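Local coordinates for gentamicin resistance protein (Enterococcus gallinarum, PDB 6CTZ) that probably inactivates aminoglycoside antibiotics such as kanamycin by transferring a phosphate group from a guanine nucleotide to the drug's 2''-hydroxyl, at residues D222-V228 and K257-V262. The protein carries 2 engineered substitutions. Numbering follows the deposited sequence.
Sequences DPDYDYV and KVSLFV
Phe261 lies against the backbone of Asp224 and Tyr225, with Phe261 CE2 3.9 Å from Tyr225 N. The rings of Phe261 and Tyr225 are inclined at 53° with centroids 5.5 Å apart, an oblique meeting in which Tyr225 CD1 comes over one face of the Phe261 ring, near its rim. Over the opposite face, also toward the rim, sits the carbonyl oxygen of Lys257, one turn earlier in the helix; Leu141 and Ile145 of helix 141-155 are further neighbours of Phe261. Val228 extends the apolar surface: its CG2, anti to the backbone N, reaches the helix at Phe261 CB and at Val262 CG2 (3.8 Å). Val258 sets both methyls against Tyr227, CG2 at its CB (3.8 Å) and CG1 at its carbonyl. The Tyr227 ring itself leads away, its hydroxyl bonded to Glu248.

A water links the hydroxyl of Tyr225 to the carbonyl oxygen of Phe261 (2.9 Å from water to Phe261 O). At another margin Lys257, its CG anti to the backbone N (chi1 -177°) and the chain beyond it extended, delivers its ammonium group to two carboxylates. Lys257 NZ forms salt bridges to Asp222 OD2 (2.7 Å, on its syn lone pair) and Asp224 OD2 (2.8 Å, on the anti side and slightly out of the carboxylate plane). The same Asp222 OD2 sits at the Phe261 ring edge, in its plane, while Asp222 OD1 accepts from Asp224 N in an Asx turn that ties both acids together at the start of the 3-10 segment. Two negative groups around one buried amine would be expected to favour its protonated form.

The contact joins the loop after strand 209-212 to helix 251-276 in the helical part of this kinase-like phosphotransferase fold, with the side chain of Tyr225 about 5 Å from bound kanamycin, a position consistent with a second layer behind the aminoglycoside pocket.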
loop_
_atom_site.group_PDB
_atom_site.type_symbol
_atom_site.label_atom_id
_atom_site.label_comp_id
_atom_site.label_asym_id
_atom_site.label_seq_id
_atom_site.Cartn_x
_atom_site.Cartn_y
_atom_site.Cartn_z
ATOM N N ASP A 222 -13.186 -1.675 -1.154
ATOM C CA ASP A 222 -13.743 -0.343 -1.319
ATOM C C ASP A 222 -12.721 0.540 -2.026
ATOM O O ASP A 222 -11.628 0.750 -1.488
ATOM C CB ASP A 222 -14.050 0.224 0.059
ATOM C CG ASP A 222 -14.791 1.543 0.011
ATOM O OD1 ASP A 222 -14.768 2.245 -1.030
ATOM O OD2 ASP A 222 -15.393 1.885 1.046
ATOM N N PRO A 223 -13.029 1.077 -3.214
ATOM C CA PRO A 223 -12.045 1.930 -3.902
ATOM C C PRO A 223 -11.614 3.135 -3.087
ATOM O O PRO A 223 -10.501 3.642 -3.277
ATOM C CB PRO A 223 -12.763 2.325 -5.200
ATOM C CG PRO A 223 -14.238 2.179 -4.871
ATOM C CD PRO A 223 -14.298 0.987 -3.962
ATOM N N ASP A 224 -12.456 3.616 -2.171
ATOM C CA ASP A 224 -12.043 4.744 -1.339
ATOM C C ASP A 224 -10.871 4.402 -0.431
ATOM O O ASP A 224 -10.200 5.317 0.071
ATOM C CB ASP A 224 -13.223 5.244 -0.511
ATOM C CG ASP A 224 -14.324 5.841 -1.364
ATOM O OD1 ASP A 224 -14.034 6.287 -2.494
ATOM O OD2 ASP A 224 -15.482 5.888 -0.897
ATOM N N TYR A 225 -10.612 3.112 -0.186
ATOM C CA TYR A 225 -9.461 2.763 0.641
ATOM C C TYR A 225 -8.146 3.206 0.001
ATOM O O TYR A 225 -7.174 3.481 0.716
ATOM C CB TYR A 225 -9.419 1.263 0.968
ATOM C CG TYR A 225 -8.383 1.005 2.023
ATOM C CD1 TYR A 225 -8.671 1.239 3.363
ATOM C CD2 TYR A 225 -7.088 0.596 1.685
ATOM C CE1 TYR A 225 -7.718 1.051 4.346
ATOM C CE2 TYR A 225 -6.122 0.407 2.667
ATOM C CZ TYR A 225 -6.450 0.631 3.996
ATOM O OH TYR A 225 -5.506 0.459 4.981
ATOM N N ASP A 226 -8.093 3.303 -1.331
ATOM C CA ASP A 226 -6.837 3.706 -1.959
ATOM C C ASP A 226 -6.513 5.174 -1.743
ATOM O O ASP A 226 -5.467 5.632 -2.212
ATOM C CB ASP A 226 -6.805 3.336 -3.446
ATOM C CG ASP A 226 -6.196 1.958 -3.707
ATOM O OD1 ASP A 226 -5.639 1.322 -2.776
ATOM O OD2 ASP A 226 -6.257 1.524 -4.877
ATOM N N TYR A 227 -7.359 5.924 -1.034
ATOM C CA TYR A 227 -6.987 7.264 -0.616
ATOM C C TYR A 227 -6.279 7.312 0.736
ATOM O O TYR A 227 -5.785 8.382 1.101
ATOM C CB TYR A 227 -8.227 8.158 -0.531
ATOM C CG TYR A 227 -8.883 8.484 -1.852
ATOM C CD1 TYR A 227 -8.250 9.302 -2.786
ATOM C CD2 TYR A 227 -10.164 8.024 -2.145
ATOM C CE1 TYR A 227 -8.852 9.628 -3.976
ATOM C CE2 TYR A 227 -10.785 8.352 -3.345
ATOM C CZ TYR A 227 -10.119 9.149 -4.255
ATOM O OH TYR A 227 -10.703 9.509 -5.445
ATOM N N VAL A 228 -6.214 6.202 1.487
ATOM C CA VAL A 228 -5.817 6.278 2.899
ATOM C C VAL A 228 -4.420 6.861 3.076
ATOM O O VAL A 228 -4.211 7.729 3.934
ATOM C CB VAL A 228 -6.005 4.935 3.632
ATOM C CG1 VAL A 228 -5.091 3.851 3.097
ATOM C CG2 VAL A 228 -5.775 5.119 5.136
ATOM N N LYS A 257 -14.726 10.053 5.554
ATOM C CA LYS A 257 -14.628 8.602 5.432
ATOM C C LYS A 257 -13.174 8.142 5.397
ATOM O O LYS A 257 -12.784 7.213 6.114
ATOM C CB LYS A 257 -15.339 8.148 4.164
ATOM C CG LYS A 257 -15.357 6.645 3.989
ATOM C CD LYS A 257 -16.017 6.238 2.688
ATOM C CE LYS A 257 -15.898 4.745 2.456
ATOM N NZ LYS A 257 -16.529 4.328 1.174
ATOM N N VAL A 258 -12.357 8.781 4.555
ATOM C CA VAL A 258 -10.960 8.369 4.465
ATOM C C VAL A 258 -10.233 8.637 5.782
ATOM O O VAL A 258 -9.362 7.859 6.188
ATOM C CB VAL A 258 -10.275 9.038 3.259
ATOM C CG1 VAL A 258 -8.810 8.606 3.173
ATOM C CG2 VAL A 258 -10.976 8.651 1.984
ATOM N N SER A 259 -10.593 9.717 6.485
ATOM C CA SER A 259 -9.951 9.998 7.760
ATOM C C SER A 259 -10.269 8.916 8.784
ATOM O O SER A 259 -9.443 8.627 9.657
ATOM C CB SER A 259 -10.361 11.383 8.269
ATOM O OG SER A 259 -11.635 11.359 8.892
ATOM N N LEU A 260 -11.463 8.315 8.700
ATOM C CA LEU A 260 -11.773 7.168 9.547
ATOM C C LEU A 260 -10.846 5.997 9.224
ATOM O O LEU A 260 -10.293 5.364 10.130
ATOM C CB LEU A 260 -13.247 6.783 9.402
ATOM C CG LEU A 260 -14.222 7.803 10.014
ATOM C CD1 LEU A 260 -15.633 7.625 9.440
ATOM C CD2 LEU A 260 -14.252 7.731 11.531
ATOM N N PHE A 261 -10.642 5.709 7.929
ATOM C CA PHE A 261 -9.651 4.703 7.548
ATOM C C PHE A 261 -8.276 5.041 8.113
ATOM O O PHE A 261 -7.527 4.141 8.499
ATOM C CB PHE A 261 -9.542 4.593 6.022
ATOM C CG PHE A 261 -10.770 4.045 5.335
ATOM C CD1 PHE A 261 -11.679 3.248 6.005
ATOM C CD2 PHE A 261 -10.994 4.328 3.996
ATOM C CE1 PHE A 261 -12.797 2.748 5.350
ATOM C CE2 PHE A 261 -12.098 3.838 3.342
ATOM C CZ PHE A 261 -13.004 3.045 4.018
ATOM N N VAL A 262 -7.904 6.327 8.133
ATOM C CA VAL A 262 -6.606 6.708 8.691
ATOM C C VAL A 262 -6.536 6.363 10.173
ATOM O O VAL A 262 -5.517 5.853 10.652
ATOM C CB VAL A 262 -6.285 8.191 8.421
ATOM C CG1 VAL A 262 -5.039 8.617 9.181
ATOM C CG2 VAL A 262 -6.085 8.435 6.936
HETATM O O HOH W 1 -6.833 1.553 7.434
#